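Local structure of response regulator receiver domain protein (CheY-like) (Methylobacillus flagellatus KT, 3I42) at residues A6-D11 against E17-L22; L26-D31 against P114-I119; A64-L69 against E97-Y102. The protein probably serves as a phosphorylatable receiver module in two-component signalling, though its particular pathway and output are unknown. All blocks are in the same frame, centred on the assembly; numbering follows the deposited sequence.

Contact 1. Residues A6-D11 against E17-L22; sequences ALIVED and ETFKEL
Ile8 carries CG2 anti to its backbone N and CG1 anti to its carbonyl carbon (chi1 -63°), and both branches reach the helix 13-25 side of the strand. Phe19 answers with CG anti to its own backbone N (chi1 -158°), which turns one face of the ring toward Ile8. The two side chains pass each other obliquely. Ile8 CG1 sits over that face of the Phe19 ring, 4.2 Å above the plane and displaced toward the rim. Ile8 CG2 meets ring atom CD1 of Phe19 at 4.0 Å. The delta methyl goes further, to the helix backbone itself: Ile8 CD1 lies 3.6 Å from Lys20 N and 3.8 Å from Lys20 CB. It thus occupies the corner between two successive residues of the helix. Lys20 offers only the base of its chain here, because its amine end leads away from the strand.

The strand and helix open a beta-alpha-beta unit, in which helix 13-25 crosses from strand 4-9 to the neighbouring parallel strand 28-33. This is the first such unit of the CheY-like receiver fold. Ile8 is the point of the strand nearest the helix, 7.4 Å between Ile8 CA and Lys20 CA. The Phe19 ring also meets Phe52 of strand 50-54, with the ring planes at about 60°, and Leu112 of helix 109-119. Past the strand end, the Glu10 carboxylate lies near that of Asp54, the predicted phosphorylation site, and also accepts a hydrogen bond from Tyr12 N.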
ATOM      1  N   ALA A   6      -2.025 -19.797   7.163  1.00 36.66           N
ATOM      2  CA  ALA A   6      -1.558 -18.497   7.614  1.00 35.52           C
ATOM      3  C   ALA A   6      -0.451 -18.680   8.634  1.00 34.14           C
ATOM      4  O   ALA A   6      -0.460 -19.641   9.387  1.00 33.35           O
ATOM      5  CB  ALA A   6      -2.707 -17.689   8.209  1.00 35.13           C
ATOM      6  N   LEU A   7       0.512 -17.758   8.622  1.00 32.61           N
ATOM      7  CA  LEU A   7       1.541 -17.682   9.639  1.00 30.19           C
ATOM      8  C   LEU A   7       1.352 -16.379  10.376  1.00 29.30           C
ATOM      9  O   LEU A   7       1.243 -15.310   9.778  1.00 28.77           O
ATOM     10  CB  LEU A   7       2.953 -17.758   9.026  1.00 30.63           C
ATOM     11  CG  LEU A   7       4.150 -17.602  10.003  1.00 29.90           C
ATOM     12  CD1 LEU A   7       4.421 -18.868  10.781  1.00 31.25           C
ATOM     13  CD2 LEU A   7       5.434 -17.168   9.281  1.00 31.90           C
ATOM     14  N   ILE A   8       1.300 -16.488  11.688  1.00 28.31           N
ATOM     15  CA  ILE A   8       1.200 -15.337  12.535  1.00 28.48           C
ATOM     16  C   ILE A   8       2.531 -15.099  13.225  1.00 28.41           C
ATOM     17  O   ILE A   8       3.092 -16.013  13.835  1.00 28.36           O
ATOM     18  CB  ILE A   8       0.121 -15.559  13.618  1.00 28.58           C
ATOM     19  CG1 ILE A   8      -1.241 -15.729  12.976  1.00 28.72           C
ATOM     20  CG2 ILE A   8       0.108 -14.418  14.623  1.00 26.97           C
ATOM     21  CD1 ILE A   8      -2.191 -16.571  13.917  1.00 34.36           C
ATOM     22  N   VAL A   9       3.016 -13.860  13.148  1.00 28.69           N
ATOM     23  CA  VAL A   9       4.265 -13.483  13.816  1.00 29.05           C
ATOM     24  C   VAL A   9       3.994 -12.464  14.906  1.00 29.95           C
ATOM     25  O   VAL A   9       3.693 -11.283  14.646  1.00 29.00           O
ATOM     26  CB  VAL A   9       5.331 -12.923  12.816  1.00 29.05           C
ATOM     27  CG1 VAL A   9       6.641 -12.647  13.562  1.00 28.40           C
ATOM     28  CG2 VAL A   9       5.558 -13.904  11.637  1.00 26.65           C
ATOM     29  N   GLU A  10       4.141 -12.915  16.137  1.00 30.90           N
ATOM     30  CA  GLU A  10       3.633 -12.168  17.267  1.00 34.00           C
ATOM     31  C   GLU A  10       4.259 -12.782  18.498  1.00 35.09           C
ATOM     32  O   GLU A  10       4.207 -14.016  18.669  1.00 36.27           O
ATOM     33  CB  GLU A  10       2.088 -12.302  17.306  1.00 34.20           C
ATOM     34  CG  GLU A  10       1.439 -12.017  18.650  1.00 37.92           C
ATOM     35  CD  GLU A  10       1.797 -10.647  19.206  1.00 43.38           C
ATOM     36  OE1 GLU A  10       1.626  -9.647  18.476  1.00 43.49           O
ATOM     37  OE2 GLU A  10       2.239 -10.570  20.383  1.00 46.47           O
ATOM     38  N   ASP A  11       4.850 -11.944  19.344  1.00 36.15           N
ATOM     39  CA  ASP A  11       5.618 -12.445  20.494  1.00 37.98           C
ATOM     40  C   ASP A  11       4.832 -12.753  21.764  1.00 38.22           C
ATOM     41  O   ASP A  11       5.343 -13.488  22.625  1.00 39.43           O
ATOM     42  CB  ASP A  11       6.777 -11.516  20.843  1.00 39.06           C
ATOM     43  CG  ASP A  11       6.337 -10.094  21.027  1.00 42.46           C
ATOM     44  OD1 ASP A  11       5.599  -9.573  20.158  1.00 46.70           O
ATOM     45  OD2 ASP A  11       6.746  -9.496  22.053  1.00 49.54           O
ATOM     46  N   GLU A  17      -2.482 -16.859  20.195  1.00 33.88           N
ATOM     47  CA  GLU A  17      -3.521 -17.871  20.234  1.00 34.69           C
ATOM     48  C   GLU A  17      -4.910 -17.329  19.861  1.00 34.43           C
ATOM     49  O   GLU A  17      -5.656 -17.981  19.136  1.00 34.71           O
ATOM     50  CB  GLU A  17      -3.540 -18.508  21.630  1.00 35.93           C
ATOM     51  CG  GLU A  17      -2.195 -19.193  22.028  1.00 37.42           C
ATOM     52  CD  GLU A  17      -2.159 -19.640  23.520  1.00 44.36           C
ATOM     53  OE1 GLU A  17      -2.908 -19.044  24.342  1.00 44.54           O
ATOM     54  OE2 GLU A  17      -1.372 -20.575  23.877  1.00 44.64           O
ATOM     55  N   THR A  18      -5.252 -16.136  20.352  1.00 34.91           N
ATOM     56  CA  THR A  18      -6.526 -15.481  20.022  1.00 34.77           C
ATOM     57  C   THR A  18      -6.568 -15.255  18.526  1.00 34.38           C
ATOM     58  O   THR A  18      -7.489 -15.694  17.841  1.00 33.87           O
ATOM     59  CB  THR A  18      -6.654 -14.138  20.782  1.00 35.54           C
ATOM     60  OG1 THR A  18      -6.713 -14.403  22.181  1.00 35.17           O
ATOM     61  CG2 THR A  18      -7.913 -13.365  20.384  1.00 35.07           C
ATOM     62  N   PHE A  19      -5.534 -14.597  18.012  1.00 34.37           N
ATOM     63  CA  PHE A  19      -5.408 -14.347  16.584  1.00 33.80           C
ATOM     64  C   PHE A  19      -5.603 -15.649  15.815  1.00 33.93           C
ATOM     65  O   PHE A  19      -6.354 -15.705  14.874  1.00 33.16           O
ATOM     66  CB  PHE A  19      -4.007 -13.797  16.301  1.00 34.35           C
ATOM     67  CG  PHE A  19      -3.891 -13.035  15.024  1.00 34.25           C
ATOM     68  CD1 PHE A  19      -3.006 -11.969  14.927  1.00 36.13           C
ATOM     69  CD2 PHE A  19      -4.671 -13.355  13.917  1.00 33.91           C
ATOM     70  CE1 PHE A  19      -2.896 -11.263  13.743  1.00 34.72           C
ATOM     71  CE2 PHE A  19      -4.556 -12.651  12.730  1.00 33.40           C
ATOM     72  CZ  PHE A  19      -3.693 -11.606  12.646  1.00 31.41           C
ATOM     73  N   LYS A  20      -4.900 -16.694  16.231  1.00 34.79           N
ATOM     74  CA  LYS A  20      -5.000 -18.001  15.606  1.00 35.41           C
ATOM     75  C   LYS A  20      -6.441 -18.592  15.656  1.00 36.16           C
ATOM     76  O   LYS A  20      -6.897 -19.241  14.690  1.00 35.89           O
ATOM     77  CB  LYS A  20      -3.994 -18.903  16.288  1.00 35.52           C
ATOM     78  CG  LYS A  20      -3.987 -20.354  15.873  1.00 37.65           C
ATOM     79  CD  LYS A  20      -3.176 -21.076  16.938  1.00 42.14           C
ATOM     80  CE  LYS A  20      -2.587 -22.389  16.474  1.00 46.20           C
ATOM     81  NZ  LYS A  20      -3.625 -23.431  16.279  1.00 46.22           N
ATOM     82  N   GLU A  21      -7.145 -18.363  16.768  1.00 36.23           N
ATOM     83  CA  GLU A  21      -8.564 -18.766  16.920  1.00 37.03           C
ATOM     84  C   GLU A  21      -9.455 -18.063  15.911  1.00 35.76           C
ATOM     85  O   GLU A  21     -10.287 -18.673  15.251  1.00 35.27           O
ATOM     86  CB  GLU A  21      -9.068 -18.369  18.301  1.00 37.96           C
ATOM     87  CG  GLU A  21      -8.645 -19.247  19.463  1.00 44.57           C
ATOM     88  CD  GLU A  21      -9.501 -18.961  20.721  1.00 53.87           C
ATOM     89  OE1 GLU A  21      -8.980 -18.340  21.697  1.00 56.25           O
ATOM     90  OE2 GLU A  21     -10.708 -19.346  20.704  1.00 57.11           O
ATOM     91  N   LEU A  22      -9.268 -16.759  15.780  1.00 35.66           N
ATOM     92  CA  LEU A  22     -10.058 -16.001  14.845  1.00 35.12           C
ATOM     93  C   LEU A  22      -9.867 -16.489  13.421  1.00 35.36           C
ATOM     94  O   LEU A  22     -10.861 -16.655  12.699  1.00 35.53           O
ATOM     95  CB  LEU A  22      -9.716 -14.519  14.930  1.00 35.20           C
ATOM     96  CG  LEU A  22      -9.919 -13.722  16.224  1.00 36.19           C
ATOM     97  CD1 LEU A  22      -9.481 -12.271  16.013  1.00 36.67           C
ATOM     98  CD2 LEU A  22     -11.367 -13.806  16.766  1.00 36.39           C
TER

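Contact 2. Residues L26-D31 against P114-I119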
ATOM      1  N   LEU A  26     -12.538 -18.462  10.716  1.00 45.21           N
ATOM      2  CA  LEU A  26     -12.844 -17.946   9.380  1.00 45.27           C
ATOM      3  C   LEU A  26     -12.404 -18.913   8.303  1.00 45.85           C
ATOM      4  O   LEU A  26     -12.532 -18.605   7.127  1.00 46.84           O
ATOM      5  CB  LEU A  26     -12.220 -16.575   9.155  1.00 45.01           C
ATOM      6  CG  LEU A  26     -12.897 -15.353   9.791  1.00 44.96           C
ATOM      7  CD1 LEU A  26     -11.890 -14.193  10.012  1.00 41.63           C
ATOM      8  CD2 LEU A  26     -14.087 -14.885   8.959  1.00 43.44           C
ATOM      9  N   GLY A  27     -11.891 -20.078   8.702  1.00 46.25           N
ATOM     10  CA  GLY A  27     -11.551 -21.159   7.751  1.00 47.00           C
ATOM     11  C   GLY A  27     -10.093 -21.306   7.293  1.00 47.19           C
ATOM     12  O   GLY A  27      -9.814 -21.873   6.216  1.00 47.60           O
ATOM     13  N   PHE A  28      -9.168 -20.784   8.098  1.00 46.60           N
ATOM     14  CA  PHE A  28      -7.740 -20.871   7.816  1.00 45.69           C
ATOM     15  C   PHE A  28      -7.142 -21.902   8.721  1.00 44.81           C
ATOM     16  O   PHE A  28      -7.630 -22.104   9.820  1.00 44.30           O
ATOM     17  CB  PHE A  28      -7.077 -19.524   8.095  1.00 45.52           C
ATOM     18  CG  PHE A  28      -7.075 -18.624   6.926  1.00 47.89           C
ATOM     19  CD1 PHE A  28      -8.250 -18.419   6.185  1.00 52.42           C
ATOM     20  CD2 PHE A  28      -5.900 -18.004   6.513  1.00 48.30           C
ATOM     21  CE1 PHE A  28      -8.252 -17.582   5.042  1.00 52.98           C
ATOM     22  CE2 PHE A  28      -5.878 -17.175   5.402  1.00 49.32           C
ATOM     23  CZ  PHE A  28      -7.046 -16.955   4.655  1.00 53.41           C
ATOM     24  N   GLN A  29      -6.079 -22.552   8.278  1.00 44.14           N
ATOM     25  CA  GLN A  29      -5.185 -23.192   9.237  1.00 43.80           C
ATOM     26  C   GLN A  29      -4.078 -22.180   9.536  1.00 42.12           C
ATOM     27  O   GLN A  29      -3.588 -21.528   8.614  1.00 41.83           O
ATOM     28  CB  GLN A  29      -4.589 -24.488   8.679  1.00 44.70           C
ATOM     29  CG  GLN A  29      -4.028 -25.406   9.777  1.00 49.17           C
ATOM     30  CD  GLN A  29      -2.678 -26.040   9.409  1.00 55.85           C
ATOM     31  OE1 GLN A  29      -2.599 -26.893   8.508  1.00 56.27           O
ATOM     32  NE2 GLN A  29      -1.611 -25.632  10.124  1.00 56.71           N
ATOM     33  N   ALA A  30      -3.679 -22.060  10.798  1.00 40.21           N
ATOM     34  CA  ALA A  30      -2.758 -21.007  11.209  1.00 39.34           C
ATOM     35  C   ALA A  30      -1.741 -21.484  12.220  1.00 38.91           C
ATOM     36  O   ALA A  30      -2.124 -22.127  13.182  1.00 39.74           O
ATOM     37  CB  ALA A  30      -3.531 -19.831  11.783  1.00 38.95           C
ATOM     38  N   ASP A  31      -0.452 -21.185  11.985  1.00 37.65           N
ATOM     39  CA  ASP A  31       0.617 -21.343  12.986  1.00 36.01           C
ATOM     40  C   ASP A  31       1.045 -19.973  13.451  1.00 34.00           C
ATOM     41  O   ASP A  31       0.856 -18.969  12.768  1.00 32.65           O
ATOM     42  CB  ASP A  31       1.877 -22.009  12.403  1.00 37.04           C
ATOM     43  CG  ASP A  31       1.570 -23.237  11.558  1.00 40.06           C
ATOM     44  OD1 ASP A  31       0.524 -23.875  11.790  1.00 43.14           O
ATOM     45  OD2 ASP A  31       2.385 -23.570  10.661  1.00 44.52           O
ATOM     46  N   PRO A 114     -12.406  -9.321   5.147  1.00 27.78           N
ATOM     47  CA  PRO A 114     -12.102  -8.872   3.767  1.00 32.02           C
ATOM     48  C   PRO A 114     -10.696  -9.245   3.260  1.00 38.24           C
ATOM     49  O   PRO A 114     -10.521  -9.507   2.071  1.00 45.36           O
ATOM     50  CB  PRO A 114     -12.236  -7.342   3.836  1.00 34.53           C
ATOM     51  CG  PRO A 114     -12.245  -6.985   5.270  1.00 36.27           C
ATOM     52  CD  PRO A 114     -12.678  -8.188   6.055  1.00 41.56           C
ATOM     53  N   ILE A 115      -9.717  -9.291   4.162  1.00 48.39           N
ATOM     54  CA  ILE A 115      -8.357  -9.724   3.813  1.00 49.47           C
ATOM     55  C   ILE A 115      -8.367 -11.171   3.343  1.00 35.15           C
ATOM     56  O   ILE A 115      -7.784 -11.517   2.318  1.00 39.93           O
ATOM     57  CB  ILE A 115      -7.378  -9.602   5.014  1.00 55.38           C
ATOM     58  CG1 ILE A 115      -7.230  -8.135   5.436  1.00 36.48           C
ATOM     59  CG2 ILE A 115      -6.029 -10.208   4.656  1.00 43.07           C
ATOM     60  CD1 ILE A 115      -6.359  -7.925   6.660  1.00 67.15           C
ATOM     61  N   LEU A 116      -9.066 -12.011   4.087  1.00 30.02           N
ATOM     62  CA  LEU A 116      -9.073 -13.438   3.826  1.00 37.36           C
ATOM     63  C   LEU A 116      -9.840 -13.671   2.540  1.00 43.82           C
ATOM     64  O   LEU A 116      -9.566 -14.624   1.811  1.00 50.28           O
ATOM     65  CB  LEU A 116      -9.636 -14.203   5.048  1.00 42.44           C
ATOM     66  CG  LEU A 116      -8.678 -14.532   6.229  1.00 70.80           C
ATOM     67  CD1 LEU A 116      -7.668 -13.449   6.508  1.00 45.61           C
ATOM     68  CD2 LEU A 116      -9.380 -14.915   7.558  1.00 30.72           C
ATOM     69  N   GLN A 117     -10.762 -12.754   2.233  1.00 42.89           N
ATOM     70  CA  GLN A 117     -11.576 -12.841   1.023  1.00 43.91           C
ATOM     71  C   GLN A 117     -10.775 -12.499  -0.229  1.00 68.06           C
ATOM     72  O   GLN A 117     -10.942 -13.154  -1.257  1.00 51.49           O
ATOM     73  CB  GLN A 117     -12.793 -11.924   1.125  1.00 64.25           C
ATOM     74  CG  GLN A 117     -14.034 -12.453   0.422  1.00 87.37           C
ATOM     75  CD  GLN A 117     -15.224 -11.521   0.557  1.00100.88           C
ATOM     76  OE1 GLN A 117     -16.225 -11.674  -0.142  1.00410.51           O
ATOM     77  NE2 GLN A 117     -15.118 -10.540   1.457  1.00 58.78           N
ATOM     78  N   SER A 118      -9.918 -11.475  -0.136  1.00 44.49           N
ATOM     79  CA  SER A 118      -8.986 -11.107  -1.222  1.00 53.66           C
ATOM     80  C   SER A 118      -7.954 -12.185  -1.522  1.00 48.72           C
ATOM     81  O   SER A 118      -7.712 -12.500  -2.682  1.00 58.28           O
ATOM     82  CB  SER A 118      -8.260  -9.817  -0.891  1.00 43.91           C
ATOM     83  OG  SER A 118      -9.200  -8.807  -0.578  1.00 81.27           O
ATOM     84  N   ILE A 119      -7.361 -12.747  -0.468  1.00 54.94           N
ATOM     85  CA  ILE A 119      -6.360 -13.811  -0.578  1.00 51.23           C
ATOM     86  C   ILE A 119      -6.914 -15.059  -1.265  1.00 56.45           C
ATOM     87  O   ILE A 119      -6.180 -15.781  -1.935  1.00 65.27           O
ATOM     88  CB  ILE A 119      -5.788 -14.200   0.813  1.00 56.26           C
ATOM     89  CG1 ILE A 119      -5.124 -12.996   1.477  1.00 54.26           C
ATOM     90  CG2 ILE A 119      -4.791 -15.351   0.693  1.00 61.69           C
ATOM     91  CD1 ILE A 119      -4.827 -13.177   2.959  1.00 78.81           C
TER
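Leu26 comes first and meets Leu116 at about a right angle. Its CD1 is 3.6 Å from Leu116 CD2, and its CB is 3.7 Å from that same methyl. One leucine branch is therefore received along both the root and the tip of the other chain. Gly27 follows with a positive phi of 98° and ends helix 13-25 in a Schellman motif. The turn swings the chain into strand 28-33 and brings Phe28 to the same leucine, Leu116.

Phe28 has CG beside its backbone N (chi1 -89°), which directs the ring at helix 109-119. Leu116 lies over one face: its CG is 3.7 Å from the ring centroid, 30° off the normal, a CH-pi contact. Leu116 CG is 3.3 Å from both Phe28 CE1 and Phe28 CZ, which is tight. Leu116 CD2 stands over the same ring nearer its rim, while Leu116 CB lies by Phe28 CE1 and CZ. In the receiver fold this is where the last helix packs against an outermost strand of the parallel sheet and the end of the first helix. Leu23 of helix 13-25 touches both Phe28 and Leu116 and completes the apolar cluster.

On the helix, Pro114 O takes two bonds from one residue, Ser118 OG and Ser118 N, each at 3.0 Å. They arrive from opposite faces of the carbonyl plane.

Contact 3. Residues A64-L69 against E97-Y102; sequences ALVKQL and ELFDFY
Helix 62-71 here packs against the end of helix 93-98 and the turn that leads from it into strand 101-104, the last strand of the receiver sheet. Val66 and Leu98 are nearest along the backbones, with 7.1 Å from Val66 CA to Leu98 CA. Val66 is the central side chain on its helix. Its CG1 lies between the backbone N and the carbonyl carbon (chi1 72°), and this turns the methyl over one face of the Phe99 ring. Val66 CG1 is 4.2 Å from the ring centroid and 26° off the normal, which makes a CH-pi contact. The nearest ring atom is Phe99 CZ, 3.8 Å from Val66 CG1. The same methyl also meets Leu98 CB at 4.0 Å. The other branch, Val66 CG2, rests by the backbone, 3.8 Å from Leu98 O.

Phe99 is the first residue after the helix to leave helical angles. Its ring is buried, whereas Leu98 is partly exposed. The Leu98 and Lys67 side chains cross at about a right angle, with Leu98 CD1 3.6 Å from Lys67 CE and 3.7 Å from Lys67 CG. Lys67 NZ forms a salt bridge with Glu94, and Arg70 NH2 donates to Leu98 O and pairs with Asp100 OD2. Tyr102, probably the switch aromatic of CheY-like receivers, bonds through OH to Cys96 O of its own chain and packs on Cys96 of the second subunit, while Glu97 packs on Tyr102 of the second subunit.

Helix 62-71 is thus joined to the turn between helix 93-98 and strand 101-104, on one face of the parallel sheet, as in the CheY-like receiver fold.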
ATOM      1  N   ALA A  64      11.610  -4.513   8.629  1.00 30.50           N
ATOM      2  CA  ALA A  64      12.847  -5.188   8.269  1.00 30.02           C
ATOM      3  C   ALA A  64      12.555  -6.687   8.059  1.00 29.53           C
ATOM      4  O   ALA A  64      13.137  -7.327   7.191  1.00 30.45           O
ATOM      5  CB  ALA A  64      13.910  -4.977   9.354  1.00 28.97           C
ATOM      6  N   LEU A  65      11.633  -7.256   8.824  1.00 28.81           N
ATOM      7  CA  LEU A  65      11.318  -8.679   8.632  1.00 27.85           C
ATOM      8  C   LEU A  65      10.640  -8.974   7.290  1.00 28.07           C
ATOM      9  O   LEU A  65      10.968  -9.958   6.640  1.00 28.20           O
ATOM     10  CB  LEU A  65      10.488  -9.259   9.791  1.00 27.85           C
ATOM     11  CG  LEU A  65      10.141 -10.740   9.639  1.00 27.89           C
ATOM     12  CD1 LEU A  65      11.402 -11.641   9.681  1.00 28.45           C
ATOM     13  CD2 LEU A  65       9.201 -11.159  10.743  1.00 28.56           C
ATOM     14  N   VAL A  66       9.686  -8.154   6.862  1.00 28.57           N
ATOM     15  CA  VAL A  66       8.961  -8.495   5.631  1.00 28.84           C
ATOM     16  C   VAL A  66       9.912  -8.436   4.406  1.00 30.08           C
ATOM     17  O   VAL A  66       9.790  -9.232   3.486  1.00 30.29           O
ATOM     18  CB  VAL A  66       7.700  -7.634   5.433  1.00 27.84           C
ATOM     19  CG1 VAL A  66       8.059  -6.247   5.069  1.00 27.55           C
ATOM     20  CG2 VAL A  66       6.798  -8.238   4.344  1.00 28.11           C
ATOM     21  N   LYS A  67      10.872  -7.520   4.427  1.00 31.69           N
ATOM     22  CA  LYS A  67      11.907  -7.460   3.382  1.00 33.34           C
ATOM     23  C   LYS A  67      12.702  -8.739   3.302  1.00 33.90           C
ATOM     24  O   LYS A  67      12.998  -9.178   2.199  1.00 34.75           O
ATOM     25  CB  LYS A  67      12.879  -6.327   3.627  1.00 33.70           C
ATOM     26  CG  LYS A  67      12.306  -4.973   3.480  1.00 34.41           C
ATOM     27  CD  LYS A  67      13.377  -3.932   3.820  1.00 38.36           C
ATOM     28  CE  LYS A  67      12.825  -2.533   3.645  1.00 39.89           C
ATOM     29  NZ  LYS A  67      13.429  -1.608   4.662  1.00 44.79           N
ATOM     30  N   GLN A  68      13.035  -9.348   4.446  1.00 34.57           N
ATOM     31  CA  GLN A  68      13.726 -10.662   4.447  1.00 35.25           C
ATOM     32  C   GLN A  68      12.865 -11.788   3.912  1.00 35.51           C
ATOM     33  O   GLN A  68      13.322 -12.594   3.092  1.00 35.78           O
ATOM     34  CB  GLN A  68      14.234 -11.105   5.834  1.00 35.64           C
ATOM     35  CG  GLN A  68      14.859 -10.057   6.781  1.00 39.64           C
ATOM     36  CD  GLN A  68      15.886  -9.147   6.118  1.00 45.05           C
ATOM     37  OE1 GLN A  68      16.852  -9.628   5.536  1.00 49.29           O
ATOM     38  NE2 GLN A  68      15.690  -7.815   6.227  1.00 43.85           N
ATOM     39  N   LEU A  69      11.628 -11.878   4.400  1.00 35.46           N
ATOM     40  CA  LEU A  69      10.711 -12.963   4.010  1.00 34.85           C
ATOM     41  C   LEU A  69      10.375 -12.942   2.524  1.00 35.04           C
ATOM     42  O   LEU A  69      10.327 -13.998   1.882  1.00 34.84           O
ATOM     43  CB  LEU A  69       9.415 -12.914   4.842  1.00 34.31           C
ATOM     44  CG  LEU A  69       9.524 -13.010   6.364  1.00 33.67           C
ATOM     45  CD1 LEU A  69       8.132 -12.859   7.028  1.00 31.15           C
ATOM     46  CD2 LEU A  69      10.174 -14.323   6.796  1.00 32.96           C
ATOM     47  N   GLU A  97       4.530   0.094   0.619  1.00 38.85           N
ATOM     48  CA  GLU A  97       4.994  -0.621  -0.571  1.00 35.17           C
ATOM     49  C   GLU A  97       5.162  -2.116  -0.354  1.00 28.62           C
ATOM     50  O   GLU A  97       4.858  -2.902  -1.248  1.00 38.77           O
ATOM     51  CB  GLU A  97       6.277   0.008  -1.102  1.00 50.39           C
ATOM     52  CG  GLU A  97       6.059   1.445  -1.570  1.00 45.97           C
ATOM     53  CD  GLU A  97       7.331   2.156  -1.946  1.00147.31           C
ATOM     54  OE1 GLU A  97       8.380   1.780  -1.398  1.00 43.77           O
ATOM     55  OE2 GLU A  97       7.281   3.092  -2.779  1.00 53.43           O
ATOM     56  N   LEU A  98       5.642  -2.503   0.823  1.00 33.58           N
ATOM     57  CA  LEU A  98       6.061  -3.898   1.075  1.00 32.19           C
ATOM     58  C   LEU A  98       5.018  -4.816   1.707  1.00 33.47           C
ATOM     59  O   LEU A  98       5.185  -6.047   1.705  1.00 29.26           O
ATOM     60  CB  LEU A  98       7.313  -3.900   1.945  1.00 41.85           C
ATOM     61  CG  LEU A  98       8.623  -3.454   1.299  1.00 47.99           C
ATOM     62  CD1 LEU A  98       9.498  -2.839   2.361  1.00 66.44           C
ATOM     63  CD2 LEU A  98       9.302  -4.647   0.639  1.00 42.98           C
ATOM     64  N   PHE A  99       3.958  -4.243   2.279  1.00 27.24           N
ATOM     65  CA  PHE A  99       2.851  -5.097   2.752  1.00 31.92           C
ATOM     66  C   PHE A  99       1.696  -5.026   1.775  1.00 31.23           C
ATOM     67  O   PHE A  99       1.531  -4.044   1.067  1.00 33.17           O
ATOM     68  CB  PHE A  99       2.367  -4.668   4.114  1.00 23.92           C
ATOM     69  CG  PHE A  99       3.306  -4.968   5.210  1.00 28.90           C
ATOM     70  CD1 PHE A  99       3.301  -6.221   5.823  1.00 24.14           C
ATOM     71  CD2 PHE A  99       4.176  -3.988   5.669  1.00 25.72           C
ATOM     72  CE1 PHE A  99       4.176  -6.508   6.869  1.00 38.70           C
ATOM     73  CE2 PHE A  99       5.069  -4.264   6.715  1.00 30.56           C
ATOM     74  CZ  PHE A  99       5.066  -5.524   7.324  1.00 29.64           C
ATOM     75  N   ASP A 100       0.899  -6.079   1.737  1.00 32.22           N
ATOM     76  CA  ASP A 100      -0.241  -6.130   0.837  1.00 24.23           C
ATOM     77  C   ASP A 100      -1.526  -5.660   1.533  1.00 25.96           C
ATOM     78  O   ASP A 100      -2.415  -5.109   0.885  1.00 37.49           O
ATOM     79  CB  ASP A 100      -0.397  -7.566   0.316  1.00 23.93           C
ATOM     80  CG  ASP A 100       0.859  -8.075  -0.390  1.00 36.58           C
ATOM     81  OD1 ASP A 100       1.207  -7.519  -1.451  1.00 63.74           O
ATOM     82  OD2 ASP A 100       1.493  -9.021   0.122  1.00 36.32           O
ATOM     83  N   PHE A 101      -1.612  -5.901   2.840  1.00 31.13           N
ATOM     84  CA  PHE A 101      -2.790  -5.551   3.640  1.00 26.84           C
ATOM     85  C   PHE A 101      -2.331  -5.034   4.977  1.00 39.25           C
ATOM     86  O   PHE A 101      -1.222  -5.289   5.418  1.00 27.95           O
ATOM     87  CB  PHE A 101      -3.738  -6.764   3.857  1.00 19.52           C
ATOM     88  CG  PHE A 101      -4.129  -7.479   2.586  1.00 33.01           C
ATOM     89  CD1 PHE A 101      -5.209  -7.052   1.827  1.00 36.59           C
ATOM     90  CD2 PHE A 101      -3.413  -8.582   2.148  1.00 24.18           C
ATOM     91  CE1 PHE A 101      -5.543  -7.706   0.651  1.00 35.86           C
ATOM     92  CE2 PHE A 101      -3.762  -9.262   0.972  1.00 35.20           C
ATOM     93  CZ  PHE A 101      -4.811  -8.826   0.226  1.00 34.27           C
ATOM     94  N   TYR A 102      -3.200  -4.295   5.636  1.00 32.46           N
ATOM     95  CA  TYR A 102      -2.821  -3.606   6.840  1.00 26.61           C
ATOM     96  C   TYR A 102      -3.977  -3.772   7.822  1.00 35.35           C
ATOM     97  O   TYR A 102      -5.118  -3.652   7.430  1.00 32.47           O
ATOM     98  CB  TYR A 102      -2.513  -2.116   6.531  1.00 29.06           C
ATOM     99  CG  TYR A 102      -1.793  -1.891   5.199  1.00 37.67           C
ATOM    100  CD1 TYR A 102      -0.375  -1.760   5.124  1.00 36.73           C
ATOM    101  CD2 TYR A 102      -2.517  -1.812   4.013  1.00 39.24           C
ATOM    102  CE1 TYR A 102       0.287  -1.554   3.864  1.00 34.81           C
ATOM    103  CE2 TYR A 102      -1.871  -1.631   2.769  1.00 50.34           C
ATOM    104  CZ  TYR A 102      -0.482  -1.498   2.709  1.00 39.94           C
ATOM    105  OH  TYR A 102       0.090  -1.314   1.468  1.00 79.27           O
TER

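In the fold
The three contacts share one parallel five-stranded sheet of strand order 2-1-3-4-5. Contacts 1 and 2 have centres about 11 Å apart and meet on neighbouring strands 4-9 and 28-33, where Ile8 N probably bonds to Asp31 O. Helix 13-25 links them along the chain. Contact 3 lies about 17 Å from contact 1 and 18 Å from contact 2, centre to centre. Contact 1 closes first, and contact 3 is nested inside the loop closed by contact 2. Phe101 packs against Ile115, Ser118 and Ile119, joining contacts 2 and 3. Contact 1 sets a helix on the sheet, contact 2 joins the last helix to an outermost strand, and contact 3 joins a helix to the turn before strand 101-104.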